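Oligogalacturonate lyase (Vibrio parahaemolyticus RIMD 2210633, PDB 3C5M) probably cleaves oligogalacturonides, the breakdown products of pectin, as a manganese-binding lyase built on a seven-bladed beta-propeller. Local coordinates at residues Asp30-Arg35 and Glu372-Ile377; Asp199-Gly204 and Leu220-Gly225; Gly249-Tyr254 and Ala269-Leu274; Asp319-Val324 and Leu335-Thr340. All coordinates share one frame; numbering follows the deposited sequence.

Interaction 1 (Asp30-Arg35 and Glu372-Ile377); sequences DIICHR and EGVPAI. Unlike the reference sequence in segment 30-35: Ile31 (reference Val).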
loop_
_atom_site.group_PDB
_atom_site.type_symbol
_atom_site.label_atom_id
_atom_site.label_comp_id
_atom_site.label_asym_id
_atom_site.label_seq_id
_atom_site.Cartn_x
_atom_site.Cartn_y
_atom_site.Cartn_z
ATOM N N ASP A 30 -14.350 -17.197 -10.294
ATOM C CA ASP A 30 -15.224 -16.570 -11.293
ATOM C C ASP A 30 -15.625 -15.115 -11.021
ATOM O O ASP A 30 -16.338 -14.519 -11.837
ATOM C CB ASP A 30 -16.506 -17.380 -11.463
ATOM C CG ASP A 30 -17.146 -17.694 -10.146
ATOM O OD1 ASP A 30 -16.682 -18.641 -9.481
ATOM O OD2 ASP A 30 -18.090 -16.981 -9.756
ATOM N N ILE A 31 -15.206 -14.539 -9.892
ATOM C CA ILE A 31 -15.554 -13.138 -9.591
ATOM C C ILE A 31 -14.306 -12.346 -9.201
ATOM O O ILE A 31 -13.455 -12.830 -8.455
ATOM C CB ILE A 31 -16.646 -13.039 -8.470
ATOM C CG1 ILE A 31 -17.349 -11.682 -8.540
ATOM C CG2 ILE A 31 -16.028 -13.231 -7.091
ATOM C CD1 ILE A 31 -18.824 -11.797 -8.265
ATOM N N ILE A 32 -14.185 -11.140 -9.735
ATOM C CA ILE A 32 -13.036 -10.278 -9.454
ATOM C C ILE A 32 -12.902 -9.856 -7.977
ATOM O O ILE A 32 -13.856 -9.359 -7.381
ATOM C CB ILE A 32 -13.113 -9.012 -10.320
ATOM C CG1 ILE A 32 -13.081 -9.423 -11.795
ATOM C CG2 ILE A 32 -11.984 -8.058 -9.962
ATOM C CD1 ILE A 32 -13.232 -8.273 -12.768
ATOM N N CYS A 33 -11.718 -10.060 -7.403
ATOM C CA CYS A 33 -11.444 -9.694 -6.023
ATOM C C CYS A 33 -9.987 -9.306 -5.885
ATOM O O CYS A 33 -9.132 -9.836 -6.590
ATOM C CB CYS A 33 -11.689 -10.863 -5.077
ATOM S SG CYS A 33 -13.392 -11.364 -4.937
ATOM N N HIS A 34 -9.697 -8.387 -4.971
ATOM C CA HIS A 34 -8.318 -8.000 -4.734
ATOM C C HIS A 34 -8.154 -7.430 -3.349
ATOM O O HIS A 34 -9.116 -6.942 -2.745
ATOM C CB HIS A 34 -7.847 -6.968 -5.753
ATOM C CG HIS A 34 -8.466 -5.619 -5.574
ATOM N ND1 HIS A 34 -9.684 -5.277 -6.122
ATOM C CD2 HIS A 34 -8.027 -4.519 -4.918
ATOM C CE1 HIS A 34 -9.967 -4.025 -5.815
ATOM N NE2 HIS A 34 -8.978 -3.542 -5.086
ATOM N N ARG A 35 -6.918 -7.499 -2.860
ATOM C CA ARG A 35 -6.554 -6.984 -1.547
ATOM C C ARG A 35 -6.238 -5.490 -1.674
ATOM O O ARG A 35 -5.988 -4.993 -2.774
ATOM C CB ARG A 35 -5.324 -7.716 -1.030
ATOM C CG ARG A 35 -4.051 -7.393 -1.781
ATOM C CD ARG A 35 -2.909 -8.198 -1.232
ATOM N NE ARG A 35 -2.707 -8.017 0.211
ATOM C CZ ARG A 35 -2.191 -6.924 0.753
ATOM N NH1 ARG A 35 -1.829 -5.914 -0.026
ATOM N NH2 ARG A 35 -2.016 -6.845 2.058
ATOM N N GLU A 372 -5.461 -17.784 -12.386
ATOM C CA GLU A 372 -6.546 -18.728 -12.606
ATOM C C GLU A 372 -7.599 -18.094 -13.501
ATOM O O GLU A 372 -8.720 -18.589 -13.606
ATOM C CB GLU A 372 -7.190 -19.158 -11.293
ATOM C CG GLU A 372 -6.296 -19.925 -10.361
ATOM C CD GLU A 372 -7.090 -20.788 -9.394
ATOM O OE1 GLU A 372 -7.805 -21.704 -9.868
ATOM O OE2 GLU A 372 -7.009 -20.554 -8.164
ATOM N N GLY A 373 -7.243 -16.988 -14.141
ATOM C CA GLY A 373 -8.188 -16.348 -15.040
ATOM C C GLY A 373 -8.666 -14.961 -14.661
ATOM O O GLY A 373 -8.721 -14.055 -15.492
ATOM N N VAL A 374 -9.045 -14.786 -13.407
ATOM C CA VAL A 374 -9.491 -13.474 -12.981
ATOM C C VAL A 374 -8.802 -13.149 -11.669
ATOM O O VAL A 374 -8.420 -14.061 -10.921
ATOM C CB VAL A 374 -11.021 -13.421 -12.799
ATOM C CG1 VAL A 374 -11.384 -13.359 -11.322
ATOM C CG2 VAL A 374 -11.572 -12.218 -13.538
ATOM N N PRO A 375 -8.611 -11.848 -11.383
ATOM C CA PRO A 375 -7.955 -11.483 -10.134
ATOM C C PRO A 375 -8.684 -12.060 -8.922
ATOM O O PRO A 375 -9.914 -11.941 -8.783
ATOM C CB PRO A 375 -7.952 -9.962 -10.183
ATOM C CG PRO A 375 -9.132 -9.644 -11.020
ATOM C CD PRO A 375 -9.041 -10.645 -12.116
ATOM N N ALA A 376 -7.899 -12.702 -8.062
ATOM C CA ALA A 376 -8.392 -13.338 -6.847
ATOM C C ALA A 376 -7.363 -13.191 -5.719
ATOM O O ALA A 376 -6.203 -12.828 -5.952
ATOM C CB ALA A 376 -8.677 -14.805 -7.112
ATOM N N ILE A 377 -7.791 -13.503 -4.501
ATOM C CA ILE A 377 -6.945 -13.362 -3.323
ATOM C C ILE A 377 -6.430 -14.691 -2.785
ATOM O O ILE A 377 -7.203 -15.629 -2.581
ATOM C CB ILE A 377 -7.724 -12.630 -2.199
ATOM C CG1 ILE A 377 -8.301 -11.325 -2.740
ATOM C CG2 ILE A 377 -6.810 -12.294 -1.044
ATOM C CD1 ILE A 377 -9.185 -10.619 -1.758
#
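The carbonyl group of Pro375 takes a hydrogen bond from Cys33 N, which sits above the carbonyl plane, 44° out of it, with Cys33 N and Pro375 O 2.9 Å apart. The pyrrolidine ring of Pro375 meets Ile32 at its CG corner, Ile32 CG2 lying 3.4 Å from Pro375 CG. With chi1 at -61° Ile32 keeps CG1 beside its backbone N and CG2 anti to it, which sends CG2 to the proline, while CG1 turns to Val374, the residue before the proline; Ile32 CG1 is 3.6 Å from Val374 CG2, the two side chains meeting at about a right angle. The other branch of Val374, CG1, rests 3.6 Å from the carbonyl oxygen Ile31 O. Ile377 lies alongside the backbone of His34, its CD1 3.7 Å from His34 C, while Ile377 CG1 lies 4.1 Å from Cys33 CB. The CB of His34 points away from the other segment, and its ring stacks with Phe84. Ile377 N and Arg35 N are taken up by the hydroxyls of Thr27 and Thr368. Strand 33-34 edges the sheet of 49-54 and meets an adjacent sheet that combines N-terminal strands 12-15 and 22-25 with C-terminal strands 364-369 and 376-381.

Interaction 2 (Asp199-Gly204 and Leu220-Gly225); sequences DDSTVG and LVNEDG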
loop_
_atom_site.group_PDB
_atom_site.type_symbol
_atom_site.label_atom_id
_atom_site.label_comp_id
_atom_site.label_asym_id
_atom_site.label_seq_id
_atom_site.Cartn_x
_atom_site.Cartn_y
_atom_site.Cartn_z
ATOM N N ASP A 199 4.578 7.630 16.165
ATOM C CA ASP A 199 5.152 8.943 16.358
ATOM C C ASP A 199 4.452 9.988 15.493
ATOM O O ASP A 199 4.922 10.312 14.410
ATOM C CB ASP A 199 6.643 8.875 16.019
ATOM C CG ASP A 199 7.306 10.233 16.011
ATOM O OD1 ASP A 199 6.854 11.136 16.748
ATOM O OD2 ASP A 199 8.296 10.390 15.269
ATOM N N ASP A 200 3.333 10.518 15.978
ATOM C CA ASP A 200 2.574 11.526 15.236
ATOM C C ASP A 200 3.411 12.749 14.909
ATOM O O ASP A 200 3.016 13.594 14.108
ATOM C CB ASP A 200 1.354 11.968 16.032
ATOM C CG ASP A 200 0.410 10.834 16.305
ATOM O OD1 ASP A 200 -0.625 11.075 16.963
ATOM O OD2 ASP A 200 0.700 9.699 15.864
ATOM N N SER A 201 4.569 12.846 15.540
ATOM C CA SER A 201 5.455 13.970 15.307
ATOM C C SER A 201 5.974 14.040 13.873
ATOM O O SER A 201 6.001 15.112 13.259
ATOM C CB SER A 201 6.647 13.885 16.250
ATOM O OG SER A 201 7.679 14.751 15.815
ATOM N N THR A 202 6.381 12.882 13.361
ATOM C CA THR A 202 6.949 12.742 12.021
ATOM C C THR A 202 5.961 12.299 10.938
ATOM O O THR A 202 5.177 11.388 11.149
ATOM C CB THR A 202 8.088 11.722 12.056
ATOM O OG1 THR A 202 8.908 11.974 13.204
ATOM C CG2 THR A 202 8.927 11.818 10.792
ATOM N N VAL A 203 6.033 12.932 9.774
ATOM C CA VAL A 203 5.154 12.612 8.651
ATOM C C VAL A 203 5.968 12.592 7.357
ATOM O O VAL A 203 6.399 13.636 6.883
ATOM C CB VAL A 203 4.034 13.673 8.507
ATOM C CG1 VAL A 203 3.148 13.344 7.325
ATOM C CG2 VAL A 203 3.211 13.750 9.787
ATOM N N GLY A 204 6.186 11.414 6.783
ATOM C CA GLY A 204 6.961 11.348 5.557
ATOM C C GLY A 204 6.129 11.529 4.302
ATOM O O GLY A 204 5.023 11.002 4.205
ATOM N N LEU A 220 10.739 14.233 4.792
ATOM C CA LEU A 220 10.192 14.117 6.149
ATOM C C LEU A 220 9.855 15.519 6.664
ATOM O O LEU A 220 10.485 16.494 6.275
ATOM C CB LEU A 220 11.219 13.451 7.077
ATOM C CG LEU A 220 10.784 12.193 7.828
ATOM C CD1 LEU A 220 10.351 11.139 6.822
ATOM C CD2 LEU A 220 11.930 11.665 8.699
ATOM N N VAL A 221 8.851 15.620 7.521
ATOM C CA VAL A 221 8.454 16.910 8.070
ATOM C C VAL A 221 7.644 16.668 9.340
ATOM O O VAL A 221 6.935 15.669 9.436
ATOM C CB VAL A 221 7.598 17.703 7.063
ATOM C CG1 VAL A 221 6.366 16.904 6.678
ATOM C CG2 VAL A 221 7.191 19.028 7.668
ATOM N N ASN A 222 7.743 17.564 10.315
ATOM C CA ASN A 222 6.997 17.373 11.550
ATOM C C ASN A 222 5.531 17.730 11.431
ATOM O O ASN A 222 5.136 18.463 10.530
ATOM C CB ASN A 222 7.632 18.156 12.681
ATOM C CG ASN A 222 8.953 17.582 13.088
ATOM O OD1 ASN A 222 9.994 18.042 12.643
ATOM N ND2 ASN A 222 8.922 16.548 13.919
ATOM N N GLU A 223 4.723 17.211 12.345
ATOM C CA GLU A 223 3.305 17.468 12.283
ATOM C C GLU A 223 2.971 18.944 12.341
ATOM O O GLU A 223 2.025 19.394 11.692
ATOM C CB GLU A 223 2.588 16.735 13.396
ATOM C CG GLU A 223 1.096 16.785 13.243
ATOM C CD GLU A 223 0.403 15.854 14.199
ATOM O OE1 GLU A 223 -0.845 15.868 14.260
ATOM O OE2 GLU A 223 1.111 15.098 14.894
ATOM N N ASP A 224 3.755 19.701 13.105
ATOM C CA ASP A 224 3.536 21.143 13.243
ATOM C C ASP A 224 3.818 21.887 11.935
ATOM O O ASP A 224 3.354 23.009 11.744
ATOM C CB ASP A 224 4.425 21.702 14.355
ATOM C CG ASP A 224 5.899 21.691 13.984
ATOM O OD1 ASP A 224 6.448 20.600 13.711
ATOM O OD2 ASP A 224 6.514 22.778 13.962
ATOM N N GLY A 225 4.589 21.264 11.050
ATOM C CA GLY A 225 4.893 21.884 9.774
ATOM C C GLY A 225 6.331 22.316 9.577
ATOM O O GLY A 225 6.703 22.801 8.508
#
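Ser201 O accepts a hydrogen bond from Glu223 N at 2.6 Å, the donor tilted 26° from the carbonyl plane. Two weak bonds from the Asn222 amide add to this grip: Asn222 ND2 is 3.3 Å from Ser201 O and 2.9 Å from Ser201 OG, spanning the serine's main chain and hydroxyl. Two residues on, Val203 N bonds to Val221 O at 2.9 Å. Apolar contact flanks these bonds: Thr202 CG2 lies 3.5 Å from Leu220 CG, and Leu220 CD1 rests 3.6 Å from Gly204 CA. This is the antiparallel hairpin of strands 202-207 and 219-222, the middle pair of a four-stranded propeller blade, with Thr202 and Asn222 as a non-hydrogen-bonded pair. Type I turns adjoin the paired strands, from Asp199 to Thr202 and from Asn222 to Gly225. The first is braced by Thr202 OG1, which donates to Asp199 OD2 at 2.7 Å from above the carboxylate plane. Glu223 extends its chain, CG anti to the backbone N (chi1 -171°), along Asp200 O. There Glu223 OE1 forms a salt bridge with Lys138 and Asp200 OD1 bonds to Asn133, tying the turn to the preceding blade.

Interaction 3 (Gly249-Tyr254 and Ala269-Leu274); sequences GSAMAY and ANPETL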
loop_
_atom_site.group_PDB
_atom_site.type_symbol
_atom_site.label_atom_id
_atom_site.label_comp_id
_atom_site.label_asym_id
_atom_site.label_seq_id
_atom_site.Cartn_x
_atom_site.Cartn_y
_atom_site.Cartn_z
ATOM N N GLY A 249 7.725 1.315 13.265
ATOM C CA GLY A 249 8.241 2.672 13.206
ATOM C C GLY A 249 9.740 2.790 13.423
ATOM O O GLY A 249 10.265 3.896 13.558
ATOM N N SER A 250 10.437 1.656 13.431
ATOM C CA SER A 250 11.875 1.633 13.670
ATOM C C SER A 250 12.682 2.367 12.615
ATOM O O SER A 250 13.751 2.897 12.911
ATOM C CB SER A 250 12.382 0.185 13.785
ATOM O OG SER A 250 12.486 -0.467 12.524
ATOM N N ALA A 251 12.185 2.405 11.384
ATOM C CA ALA A 251 12.914 3.089 10.322
ATOM C C ALA A 251 12.117 3.240 9.034
ATOM O O ALA A 251 11.019 2.705 8.900
ATOM C CB ALA A 251 14.219 2.347 10.038
HETATM N N MSE A 252 12.685 3.983 8.090
HETATM C CA MSE A 252 12.069 4.199 6.784
HETATM C C MSE A 252 12.833 3.336 5.791
HETATM O O MSE A 252 13.943 3.683 5.408
HETATM C CB MSE A 252 12.197 5.666 6.365
HETATM C CG MSE A 252 11.693 5.987 4.957
HETATM SE SE MSE A 252 9.766 5.939 4.777
HETATM C CE MSE A 252 9.348 7.799 5.171
ATOM N N ALA A 253 12.249 2.215 5.381
ATOM C CA ALA A 253 12.914 1.337 4.426
ATOM C C ALA A 253 12.628 1.749 2.987
ATOM O O ALA A 253 11.526 2.194 2.664
ATOM C CB ALA A 253 12.484 -0.113 4.645
ATOM N N TYR A 254 13.635 1.613 2.127
ATOM C CA TYR A 254 13.473 1.927 0.714
ATOM C C TYR A 254 14.483 1.176 -0.158
ATOM O O TYR A 254 15.321 0.431 0.340
ATOM C CB TYR A 254 13.586 3.430 0.480
ATOM C CG TYR A 254 14.936 3.999 0.812
ATOM C CD1 TYR A 254 15.271 4.340 2.123
ATOM C CD2 TYR A 254 15.908 4.147 -0.183
ATOM C CE1 TYR A 254 16.544 4.812 2.435
ATOM C CE2 TYR A 254 17.177 4.611 0.118
ATOM C CZ TYR A 254 17.492 4.939 1.426
ATOM O OH TYR A 254 18.768 5.362 1.716
ATOM N N ALA A 269 16.479 3.838 6.895
ATOM C CA ALA A 269 16.841 5.169 7.370
ATOM C C ALA A 269 16.252 5.421 8.758
ATOM O O ALA A 269 15.068 5.201 8.981
ATOM C CB ALA A 269 16.333 6.216 6.401
ATOM N N ASN A 270 17.081 5.887 9.688
ATOM C CA ASN A 270 16.634 6.188 11.047
ATOM C C ASN A 270 15.835 7.497 11.025
ATOM O O ASN A 270 16.382 8.537 10.676
ATOM C CB ASN A 270 17.850 6.340 11.960
ATOM C CG ASN A 270 17.471 6.543 13.409
ATOM O OD1 ASN A 270 16.739 7.471 13.749
ATOM N ND2 ASN A 270 17.974 5.674 14.275
ATOM N N PRO A 271 14.540 7.467 11.407
ATOM C CA PRO A 271 13.688 8.665 11.413
ATOM C C PRO A 271 14.161 9.817 12.301
ATOM O O PRO A 271 13.890 10.991 12.015
ATOM C CB PRO A 271 12.331 8.115 11.836
ATOM C CG PRO A 271 12.694 6.966 12.700
ATOM C CD PRO A 271 13.802 6.307 11.933
ATOM N N GLU A 272 14.872 9.476 13.374
ATOM C CA GLU A 272 15.389 10.466 14.315
ATOM C C GLU A 272 16.812 10.915 13.962
ATOM O O GLU A 272 17.061 12.099 13.747
ATOM C CB GLU A 272 15.347 9.894 15.739
ATOM C CG GLU A 272 13.935 9.732 16.310
ATOM C CD GLU A 272 13.235 11.067 16.534
ATOM O OE1 GLU A 272 13.684 11.842 17.409
ATOM O OE2 GLU A 272 12.239 11.354 15.832
ATOM N N THR A 273 17.735 9.961 13.893
ATOM C CA THR A 273 19.134 10.230 13.571
ATOM C C THR A 273 19.342 10.667 12.121
ATOM O O THR A 273 20.347 11.296 11.790
ATOM C CB THR A 273 19.988 8.980 13.816
ATOM O OG1 THR A 273 19.840 8.571 15.175
ATOM C CG2 THR A 273 21.443 9.257 13.541
ATOM N N LEU A 274 18.381 10.334 11.266
ATOM C CA LEU A 274 18.443 10.652 9.841
ATOM C C LEU A 274 19.695 10.072 9.195
ATOM O O LEU A 274 20.256 10.648 8.269
ATOM C CB LEU A 274 18.379 12.165 9.598
ATOM C CG LEU A 274 16.991 12.815 9.458
ATOM C CD1 LEU A 274 16.256 12.816 10.796
ATOM C CD2 LEU A 274 17.158 14.246 8.947
#
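Two backbone hydrogen bonds join Met252 and Ala269, an antiparallel hydrogen-bonded pair. Met252 N reaches Ala269 O at 2.8 Å, nearly straight (168°) and in the carbonyl plane; the return bond, from Ala269 N to Met252 O, measures 2.9 Å. Apolar contacts are made chiefly by the small side chain of Ala269 and the ring of Pro271. Ala269 CB packs 4.2 Å from Met252 CB, and it also meets the Tyr254 ring at its edge, near the ring plane. Met252, modelled as selenomethionine, carries CG anti to the backbone N (chi1 175°) and then bends so that its end leads away from Ala269; the side chain also touches Ile194, Ile231 and Trp245. Pro271 packs its ring against the start of the other segment, its CD 3.7 Å from Ala251 CA. The pair belongs to the two middle strands, 252-258 and 264-269, of a four-stranded antiparallel propeller blade, at the point where the second of them leaves the sheet. Side-chain-to-backbone bonds shape that exit. Asn270 OD1 takes Glu272 N in its carbonyl plane at 2.8 Å, an Asx turn, and Thr273 N from well above the plane at 2.7 Å. The phenol hydroxyl of Tyr254 is hydrogen-bonded to Lys232, and Pro271 leans on Trp245 of the neighbouring strand 238-245 and on Arg196 of the adjacent blade.

Interaction 4 (Asp319-Val324 and Leu335-Thr340); sequences DPFLYV and LCKHST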
loop_
_atom_site.group_PDB
_atom_site.type_symbol
_atom_site.label_atom_id
_atom_site.label_comp_id
_atom_site.label_asym_id
_atom_site.label_seq_id
_atom_site.Cartn_x
_atom_site.Cartn_y
_atom_site.Cartn_z
ATOM N N ASP A 319 9.986 -13.149 -14.045
ATOM C CA ASP A 319 9.986 -13.804 -12.740
ATOM C C ASP A 319 8.609 -13.764 -12.081
ATOM O O ASP A 319 8.148 -12.716 -11.648
ATOM C CB ASP A 319 11.016 -13.129 -11.836
ATOM C CG ASP A 319 11.117 -13.778 -10.470
ATOM O OD1 ASP A 319 12.034 -13.417 -9.715
ATOM O OD2 ASP A 319 10.281 -14.638 -10.142
ATOM N N PRO A 320 7.934 -14.913 -11.992
ATOM C CA PRO A 320 6.611 -14.941 -11.374
ATOM C C PRO A 320 6.653 -15.359 -9.902
ATOM O O PRO A 320 5.651 -15.823 -9.364
ATOM C CB PRO A 320 5.887 -15.970 -12.223
ATOM C CG PRO A 320 6.965 -17.028 -12.366
ATOM C CD PRO A 320 8.198 -16.178 -12.702
ATOM N N PHE A 321 7.793 -15.197 -9.243
ATOM C CA PHE A 321 7.893 -15.622 -7.847
ATOM C C PHE A 321 7.783 -14.540 -6.777
ATOM O O PHE A 321 8.123 -13.370 -6.990
ATOM C CB PHE A 321 9.203 -16.389 -7.602
ATOM C CG PHE A 321 9.254 -17.736 -8.259
ATOM C CD1 PHE A 321 9.844 -17.892 -9.511
ATOM C CD2 PHE A 321 8.706 -18.849 -7.626
ATOM C CE1 PHE A 321 9.894 -19.137 -10.123
ATOM C CE2 PHE A 321 8.743 -20.098 -8.221
ATOM C CZ PHE A 321 9.341 -20.247 -9.476
ATOM N N LEU A 322 7.298 -14.961 -5.614
ATOM C CA LEU A 322 7.180 -14.092 -4.459
ATOM C C LEU A 322 8.428 -14.365 -3.636
ATOM O O LEU A 322 8.848 -15.511 -3.505
ATOM C CB LEU A 322 5.937 -14.441 -3.645
ATOM C CG LEU A 322 4.630 -13.805 -4.122
ATOM C CD1 LEU A 322 3.459 -14.321 -3.288
ATOM C CD2 LEU A 322 4.751 -12.290 -4.034
ATOM N N TYR A 323 9.025 -13.323 -3.079
ATOM C CA TYR A 323 10.233 -13.517 -2.300
ATOM C C TYR A 323 10.086 -13.203 -0.824
ATOM O O TYR A 323 9.409 -12.249 -0.444
ATOM C CB TYR A 323 11.356 -12.671 -2.885
ATOM C CG TYR A 323 11.863 -13.161 -4.216
ATOM C CD1 TYR A 323 13.034 -13.922 -4.301
ATOM C CD2 TYR A 323 11.187 -12.849 -5.399
ATOM C CE1 TYR A 323 13.523 -14.355 -5.528
ATOM C CE2 TYR A 323 11.665 -13.276 -6.632
ATOM C CZ TYR A 323 12.835 -14.028 -6.690
ATOM O OH TYR A 323 13.326 -14.461 -7.901
ATOM N N VAL A 324 10.710 -14.022 0.014
ATOM C CA VAL A 324 10.678 -13.777 1.445
ATOM C C VAL A 324 12.119 -13.548 1.900
ATOM O O VAL A 324 12.882 -14.490 2.135
ATOM C CB VAL A 324 10.048 -14.947 2.213
ATOM C CG1 VAL A 324 10.206 -14.732 3.693
ATOM C CG2 VAL A 324 8.576 -15.052 1.871
ATOM N N LEU A 335 9.367 -17.973 -2.114
ATOM C CA LEU A 335 8.327 -18.559 -1.254
ATOM C C LEU A 335 7.476 -19.503 -2.081
ATOM O O LEU A 335 7.484 -20.716 -1.898
ATOM C CB LEU A 335 7.413 -17.472 -0.663
ATOM C CG LEU A 335 6.756 -17.718 0.706
ATOM C CD1 LEU A 335 5.548 -16.801 0.868
ATOM C CD2 LEU A 335 6.343 -19.167 0.843
ATOM N N CYS A 336 6.716 -18.920 -2.990
ATOM C CA CYS A 336 5.867 -19.700 -3.855
ATOM C C CYS A 336 5.811 -18.894 -5.118
ATOM O O CYS A 336 6.650 -18.019 -5.344
ATOM C CB CYS A 336 4.464 -19.870 -3.263
ATOM S SG CYS A 336 3.490 -18.357 -3.203
ATOM N N LYS A 337 4.809 -19.166 -5.932
ATOM C CA LYS A 337 4.685 -18.479 -7.196
ATOM C C LYS A 337 3.342 -17.763 -7.279
ATOM O O LYS A 337 2.324 -18.330 -6.912
ATOM C CB LYS A 337 4.851 -19.524 -8.306
ATOM C CG LYS A 337 5.087 -18.977 -9.685
ATOM C CD LYS A 337 5.717 -20.017 -10.620
ATOM C CE LYS A 337 4.825 -21.241 -10.860
ATOM N NZ LYS A 337 4.904 -22.239 -9.752
ATOM N N HIS A 338 3.349 -16.509 -7.729
ATOM C CA HIS A 338 2.109 -15.747 -7.868
ATOM C C HIS A 338 1.630 -15.761 -9.314
ATOM O O HIS A 338 0.437 -15.658 -9.575
ATOM C CB HIS A 338 2.279 -14.292 -7.365
ATOM C CG HIS A 338 3.234 -13.460 -8.169
ATOM N ND1 HIS A 338 2.974 -13.064 -9.466
ATOM C CD2 HIS A 338 4.442 -12.936 -7.852
ATOM C CE1 HIS A 338 3.984 -12.332 -9.911
ATOM N NE2 HIS A 338 4.887 -12.239 -8.950
ATOM N N SER A 339 2.568 -15.898 -10.249
ATOM C CA SER A 339 2.252 -15.956 -11.681
ATOM C C SER A 339 1.126 -15.022 -12.082
ATOM O O SER A 339 0.067 -15.471 -12.517
ATOM C CB SER A 339 1.866 -17.385 -12.089
ATOM O OG SER A 339 2.946 -18.291 -11.921
ATOM N N THR A 340 1.351 -13.724 -11.954
ATOM C CA THR A 340 0.315 -12.779 -12.316
ATOM C C THR A 340 0.622 -12.149 -13.670
ATOM O O THR A 340 1.784 -11.955 -14.024
ATOM C CB THR A 340 0.180 -11.665 -11.248
ATOM O OG1 THR A 340 -0.980 -10.870 -11.521
ATOM C CG2 THR A 340 1.411 -10.763 -11.253
#
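Pro320 O is gripped by two successive backbone amides. His338 N lies 2.9 Å from Pro320 O, nearly in line with the carbonyl bond, and Ser339 N lies 3.2 Å from Pro320 O on a lone pair in the carbonyl plane. The same oxygen stands over the centre of the imidazole of His338, whose CG sits between backbone N and carbonyl carbon (chi1 65°), bringing one ring face against Pro320 O. Leu322 CG meets this ring at its edge, 3.8 Å from His338 CD2. Lys337 runs beside Pro320, its CD 3.7 Å from Pro320 CG, and the same methylene lies over one face of the Phe321 ring in a CH-pi contact. Further up, Leu322 N bonds to Cys336 O at 3.1 Å, Leu335 N to Leu322 O at 2.9 Å, and Val324 CG2 packs against Leu335 CG. Asp319 OD2 forms an Asx turn by accepting Phe321 N at 2.7 Å, shaping the entry to the strand. His338 NE2 bonds to Gly301 O, which helps to fix the ring's rotation. Strands 321-326 and 334-337 form the outer hairpin of a four-stranded blade, beside 296-301, and Leu322, Leu335 and His338 pack on strand 364-369 of the next blade.

In the fold
Interaction 1 bridges two sheets, and interaction 4 lies in the blade next to the one holding 364-369 and 376-381; their centres are about 17 Å apart and their nearest atoms about 6 Å. Both meet strand 364-369, through Ile377 and Leu335. Both also come near the manganese site of His287, Gln350, His353 and His355: the Arg35 side chain is about 9 Å from the metal and touches His355, and that of His338 is about 11 Å from it. Interactions 2 and 3 sit away from this site on adjacent blades and touch, Leu220 CD1 packing 3.9 Å from Met252 CE. Interactions 1 and 2, centres about 37 Å apart, flank the chain's centre from opposite sides.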